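Local coordinates for SCO1 protein (Saccharomyces cerevisiae, PDB 2B7K), which is required for accumulation of cytochrome c oxidase subunits 1 and 2, probably as a copper chaperone of the mitochondrial inner membrane, at residues A[143-151]-A[158-166]. Residues are numbered along the deposited sequence; the frame is centred on the assembly and turned at random.
Sequences DHSIFFYLM and VDALGRNYD
Phe148 and Leu161 pair through both of their peptide groups, Phe148 N to Leu161 O at 3.0 Å and Leu161 N to Phe148 O at 2.8 Å. Further along this antiparallel hairpin Leu150 N bonds to Asp159 O and Leu150 O receives Val158 N. Val158 and Asp159 thus both face Leu150, a classic beta bulge. Between these rungs Phe148 O also takes a CA-H...O contact from Ala160 CA (3.1 Å).

Apolar contacts lie on both faces of the ribbon. Beside Leu161 and Asp159, Leu150 meets Val158, CG to CG2 at 3.8 Å; Val158 CG1 lies anti to the carbonyl carbon (chi1 -68°), which puts CG2 between backbone N and carbonyl carbon, 3.2 Å from Leu150 O. The Phe148 ring turns an edge to Leu161 O and meets the rings of Trp67 and Tyr47, while Leu161 rests on helix 169-180. Where strand 148-151 begins and 158-161 ends, the Phe147 ring lies obliquely against Gly162, CD2 to CA at 3.7 Å, and against Ala160 CB. Arg163, bent at chi3, brings NE to 3.9 Å from Ile146 CG2, and its side chain also touches Glu60 of helix 56-75.

Strand 157-161 is the outermost strand at this end of the thioredoxin-like sheet, next to 148-151, which hydrogen-bonds in turn to strand 44-49. Four backbone bonds tie the edge strand to the segment carrying His144, which, with Cys53 and Cys57, probably binds copper, as in related proteins. Polar pairing across the hairpin is carried by the backbone, and the side chains add van der Waals contact, so register rests mainly on the peptide bonds.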
ATOM      1  N   ASP A 143      13.806   4.219   7.894  1.00 30.55           N
ATOM      2  CA  ASP A 143      14.645   4.331   6.705  1.00 31.18           C
ATOM      3  C   ASP A 143      14.222   3.419   5.552  1.00 31.00           C
ATOM      4  O   ASP A 143      14.589   3.664   4.405  1.00 30.24           O
ATOM      5  CB  ASP A 143      16.103   4.032   7.067  1.00 64.72           C
ATOM      6  CG  ASP A 143      16.691   5.052   8.029  1.00 67.95           C
ATOM      7  OD1 ASP A 143      17.854   4.865   8.450  1.00 67.18           O
ATOM      8  OD2 ASP A 143      15.998   6.038   8.364  1.00 68.07           O
ATOM      9  N   HIS A 144      13.461   2.368   5.851  1.00 32.40           N
ATOM     10  CA  HIS A 144      13.027   1.441   4.812  1.00 32.00           C
ATOM     11  C   HIS A 144      11.535   1.473   4.483  1.00 29.36           C
ATOM     12  O   HIS A 144      11.058   0.681   3.671  1.00 29.37           O
ATOM     13  CB  HIS A 144      13.466   0.016   5.165  1.00 38.38           C
ATOM     14  CG  HIS A 144      14.950  -0.188   5.086  1.00 41.24           C
ATOM     15  ND1 HIS A 144      15.823   0.320   6.024  1.00 42.93           N
ATOM     16  CD2 HIS A 144      15.716  -0.805   4.156  1.00 43.29           C
ATOM     17  CE1 HIS A 144      17.063   0.025   5.674  1.00 42.91           C
ATOM     18  NE2 HIS A 144      17.026  -0.656   4.544  1.00 44.28           N
ATOM     19  N   SER A 145      10.799   2.384   5.116  1.00 25.94           N
ATOM     20  CA  SER A 145       9.366   2.536   4.840  1.00 23.90           C
ATOM     21  C   SER A 145       9.318   3.633   3.784  1.00 23.22           C
ATOM     22  O   SER A 145       8.700   4.682   3.989  1.00 21.12           O
ATOM     23  CB  SER A 145       8.613   2.995   6.094  1.00 23.94           C
ATOM     24  OG  SER A 145       8.734   2.045   7.140  1.00 23.96           O
ATOM     25  N   ILE A 146       9.969   3.379   2.651  1.00 22.91           N
ATOM     26  CA  ILE A 146      10.057   4.375   1.598  1.00 22.23           C
ATOM     27  C   ILE A 146       9.489   4.042   0.217  1.00 20.95           C
ATOM     28  O   ILE A 146       9.476   4.911  -0.650  1.00 22.60           O
ATOM     29  CB  ILE A 146      11.526   4.812   1.412  1.00 28.04           C
ATOM     30  CG1 ILE A 146      12.394   3.584   1.118  1.00 29.00           C
ATOM     31  CG2 ILE A 146      12.015   5.527   2.663  1.00 28.61           C
ATOM     32  CD1 ILE A 146      13.862   3.886   0.914  1.00 34.18           C
ATOM     33  N   PHE A 147       9.036   2.813  -0.014  1.00 17.23           N
ATOM     34  CA  PHE A 147       8.476   2.488  -1.336  1.00 16.12           C
ATOM     35  C   PHE A 147       6.983   2.217  -1.313  1.00 15.67           C
ATOM     36  O   PHE A 147       6.439   1.792  -0.297  1.00 15.78           O
ATOM     37  CB  PHE A 147       9.107   1.226  -1.942  1.00 20.65           C
ATOM     38  CG  PHE A 147      10.554   1.359  -2.284  1.00 20.48           C
ATOM     39  CD1 PHE A 147      11.529   0.850  -1.436  1.00 22.15           C
ATOM     40  CD2 PHE A 147      10.944   1.972  -3.471  1.00 21.48           C
ATOM     41  CE1 PHE A 147      12.882   0.946  -1.763  1.00 23.14           C
ATOM     42  CE2 PHE A 147      12.294   2.074  -3.808  1.00 22.69           C
ATOM     43  CZ  PHE A 147      13.263   1.560  -2.955  1.00 23.69           C
ATOM     44  N   PHE A 148       6.337   2.472  -2.450  1.00 13.46           N
ATOM     45  CA  PHE A 148       4.928   2.148  -2.632  1.00 14.75           C
ATOM     46  C   PHE A 148       5.026   0.983  -3.620  1.00 14.55           C
ATOM     47  O   PHE A 148       5.790   1.056  -4.587  1.00 15.69           O
ATOM     48  CB  PHE A 148       4.139   3.293  -3.272  1.00 14.59           C
ATOM     49  CG  PHE A 148       3.878   4.446  -2.348  1.00 15.29           C
ATOM     50  CD1 PHE A 148       4.664   5.590  -2.408  1.00 18.20           C
ATOM     51  CD2 PHE A 148       2.837   4.392  -1.424  1.00 17.21           C
ATOM     52  CE1 PHE A 148       4.413   6.674  -1.559  1.00 20.33           C
ATOM     53  CE2 PHE A 148       2.581   5.466  -0.573  1.00 18.54           C
ATOM     54  CZ  PHE A 148       3.372   6.609  -0.644  1.00 17.69           C
ATOM     55  N   TYR A 149       4.303  -0.101  -3.360  1.00 12.84           N
ATOM     56  CA  TYR A 149       4.336  -1.262  -4.242  1.00 12.40           C
ATOM     57  C   TYR A 149       3.040  -1.351  -5.031  1.00 11.69           C
ATOM     58  O   TYR A 149       1.959  -1.493  -4.453  1.00 12.29           O
ATOM     59  CB  TYR A 149       4.540  -2.549  -3.426  1.00 12.95           C
ATOM     60  CG  TYR A 149       5.761  -2.497  -2.529  1.00 13.40           C
ATOM     61  CD1 TYR A 149       5.743  -1.778  -1.337  1.00 14.28           C
ATOM     62  CD2 TYR A 149       6.949  -3.124  -2.903  1.00 15.15           C
ATOM     63  CE1 TYR A 149       6.887  -1.678  -0.534  1.00 16.42           C
ATOM     64  CE2 TYR A 149       8.093  -3.033  -2.112  1.00 17.02           C
ATOM     65  CZ  TYR A 149       8.055  -2.308  -0.933  1.00 16.95           C
ATOM     66  OH  TYR A 149       9.192  -2.191  -0.167  1.00 19.06           O
ATOM     67  N   LEU A 150       3.151  -1.252  -6.352  1.00 13.12           N
ATOM     68  CA  LEU A 150       1.987  -1.318  -7.227  1.00 14.21           C
ATOM     69  C   LEU A 150       1.783  -2.757  -7.680  1.00 14.94           C
ATOM     70  O   LEU A 150       2.682  -3.351  -8.273  1.00 14.78           O
ATOM     71  CB  LEU A 150       2.192  -0.416  -8.446  1.00 18.81           C
ATOM     72  CG  LEU A 150       0.972  -0.242  -9.358  1.00 20.59           C
ATOM     73  CD1 LEU A 150      -0.162   0.420  -8.583  1.00 20.77           C
ATOM     74  CD2 LEU A 150       1.354   0.602 -10.559  1.00 20.92           C
ATOM     75  N   MET A 151       0.604  -3.313  -7.399  1.00 14.17           N
ATOM     76  CA  MET A 151       0.301  -4.698  -7.765  1.00 15.09           C
ATOM     77  C   MET A 151      -0.846  -4.708  -8.770  1.00 16.05           C
ATOM     78  O   MET A 151      -1.846  -4.019  -8.572  1.00 14.20           O
ATOM     79  CB  MET A 151      -0.105  -5.494  -6.521  1.00 17.03           C
ATOM     80  CG  MET A 151       0.788  -5.271  -5.298  1.00 18.25           C
ATOM     81  SD  MET A 151       2.523  -5.738  -5.537  1.00 20.85           S
ATOM     82  CE  MET A 151       2.429  -7.511  -5.332  1.00 19.17           C
ATOM     83  N   VAL A 158       4.293  -4.963 -10.225  1.00 19.37           N
ATOM     84  CA  VAL A 158       4.628  -4.361 -11.505  1.00 21.53           C
ATOM     85  C   VAL A 158       5.569  -3.175 -11.374  1.00 21.22           C
ATOM     86  O   VAL A 158       6.270  -2.835 -12.326  1.00 21.34           O
ATOM     87  CB  VAL A 158       3.368  -3.921 -12.273  1.00 30.93           C
ATOM     88  CG1 VAL A 158       2.576  -5.139 -12.697  1.00 32.67           C
ATOM     89  CG2 VAL A 158       2.520  -3.014 -11.412  1.00 31.19           C
ATOM     90  N   ASP A 159       5.600  -2.547 -10.200  1.00 19.22           N
ATOM     91  CA  ASP A 159       6.481  -1.401 -10.015  1.00 20.35           C
ATOM     92  C   ASP A 159       6.495  -0.864  -8.588  1.00 19.30           C
ATOM     93  O   ASP A 159       5.525  -1.004  -7.849  1.00 18.76           O
ATOM     94  CB  ASP A 159       6.068  -0.286 -10.983  1.00 65.64           C
ATOM     95  CG  ASP A 159       7.069   0.849 -11.033  1.00 71.53           C
ATOM     96  OD1 ASP A 159       8.273   0.571 -11.224  1.00 74.07           O
ATOM     97  OD2 ASP A 159       6.653   2.018 -10.895  1.00 72.17           O
ATOM     98  N   ALA A 160       7.613  -0.258  -8.207  1.00 20.56           N
ATOM     99  CA  ALA A 160       7.758   0.331  -6.885  1.00 20.24           C
ATOM    100  C   ALA A 160       8.025   1.812  -7.083  1.00 20.72           C
ATOM    101  O   ALA A 160       8.837   2.198  -7.924  1.00 21.98           O
ATOM    102  CB  ALA A 160       8.912  -0.312  -6.139  1.00 18.70           C
ATOM    103  N   LEU A 161       7.332   2.647  -6.326  1.00 16.57           N
ATOM    104  CA  LEU A 161       7.536   4.080  -6.457  1.00 16.81           C
ATOM    105  C   LEU A 161       8.232   4.588  -5.208  1.00 16.74           C
ATOM    106  O   LEU A 161       7.672   4.555  -4.108  1.00 16.14           O
ATOM    107  CB  LEU A 161       6.200   4.802  -6.668  1.00 19.95           C
ATOM    108  CG  LEU A 161       5.440   4.383  -7.933  1.00 22.84           C
ATOM    109  CD1 LEU A 161       4.556   3.187  -7.629  1.00 26.41           C
ATOM    110  CD2 LEU A 161       4.588   5.542  -8.431  1.00 24.70           C
ATOM    111  N   GLY A 162       9.473   5.022  -5.391  1.00 14.92           N
ATOM    112  CA  GLY A 162      10.261   5.541  -4.291  1.00 17.00           C
ATOM    113  C   GLY A 162      10.008   7.014  -4.039  1.00 18.36           C
ATOM    114  O   GLY A 162       9.122   7.621  -4.639  1.00 16.62           O
ATOM    115  N   ARG A 163      10.804   7.600  -3.154  1.00 16.21           N
ATOM    116  CA  ARG A 163      10.632   8.998  -2.814  1.00 16.70           C
ATOM    117  C   ARG A 163      11.015   9.958  -3.925  1.00 15.89           C
ATOM    118  O   ARG A 163      10.719  11.145  -3.850  1.00 16.04           O
ATOM    119  CB  ARG A 163      11.408   9.323  -1.544  1.00 23.75           C
ATOM    120  CG  ARG A 163      10.835   8.642  -0.315  1.00 28.39           C
ATOM    121  CD  ARG A 163      11.321   9.312   0.951  1.00 29.98           C
ATOM    122  NE  ARG A 163      12.726   9.037   1.213  1.00 32.30           N
ATOM    123  CZ  ARG A 163      13.451   9.680   2.122  1.00 35.31           C
ATOM    124  NH1 ARG A 163      14.723   9.362   2.296  1.00 34.99           N
ATOM    125  NH2 ARG A 163      12.905  10.648   2.850  1.00 36.50           N
ATOM    126  N   ASN A 164      11.662   9.446  -4.964  1.00 17.50           N
ATOM    127  CA  ASN A 164      12.052  10.306  -6.070  1.00 17.35           C
ATOM    128  C   ASN A 164      10.887  10.641  -6.988  1.00 18.85           C
ATOM    129  O   ASN A 164      11.028  11.429  -7.927  1.00 18.62           O
ATOM    130  CB  ASN A 164      13.214   9.676  -6.838  1.00 16.27           C
ATOM    131  CG  ASN A 164      14.530   9.846  -6.104  1.00 14.59           C
ATOM    132  OD1 ASN A 164      14.984  10.975  -5.893  1.00 17.84           O
ATOM    133  ND2 ASN A 164      15.141   8.736  -5.700  1.00 13.43           N
ATOM    134  N   TYR A 165       9.733  10.031  -6.725  1.00 15.96           N
ATOM    135  CA  TYR A 165       8.541  10.341  -7.498  1.00 17.71           C
ATOM    136  C   TYR A 165       7.789  11.382  -6.677  1.00 19.42           C
ATOM    137  O   TYR A 165       7.601  11.209  -5.472  1.00 19.16           O
ATOM    138  CB  TYR A 165       7.652   9.112  -7.688  1.00 18.60           C
ATOM    139  CG  TYR A 165       8.135   8.158  -8.751  1.00 18.17           C
ATOM    140  CD1 TYR A 165       8.897   7.037  -8.420  1.00 20.31           C
ATOM    141  CD2 TYR A 165       7.828   8.376 -10.096  1.00 19.20           C
ATOM    142  CE1 TYR A 165       9.336   6.154  -9.403  1.00 20.89           C
ATOM    143  CE2 TYR A 165       8.262   7.503 -11.084  1.00 20.46           C
ATOM    144  CZ  TYR A 165       9.014   6.393 -10.731  1.00 22.18           C
ATOM    145  OH  TYR A 165       9.435   5.522 -11.708  1.00 24.54           O
ATOM    146  N   ASP A 166       7.373  12.465  -7.320  1.00 19.04           N
ATOM    147  CA  ASP A 166       6.650  13.516  -6.618  1.00 22.19           C
ATOM    148  C   ASP A 166       5.156  13.423  -6.909  1.00 23.21           C
ATOM    149  O   ASP A 166       4.705  12.475  -7.547  1.00 20.16           O
ATOM    150  CB  ASP A 166       7.193  14.894  -7.017  1.00 35.56           C
ATOM    151  CG  ASP A 166       6.978  15.211  -8.488  1.00 38.85           C
ATOM    152  OD1 ASP A 166       7.535  16.228  -8.955  1.00 41.91           O
ATOM    153  OD2 ASP A 166       6.256  14.457  -9.174  1.00 38.43           O
TER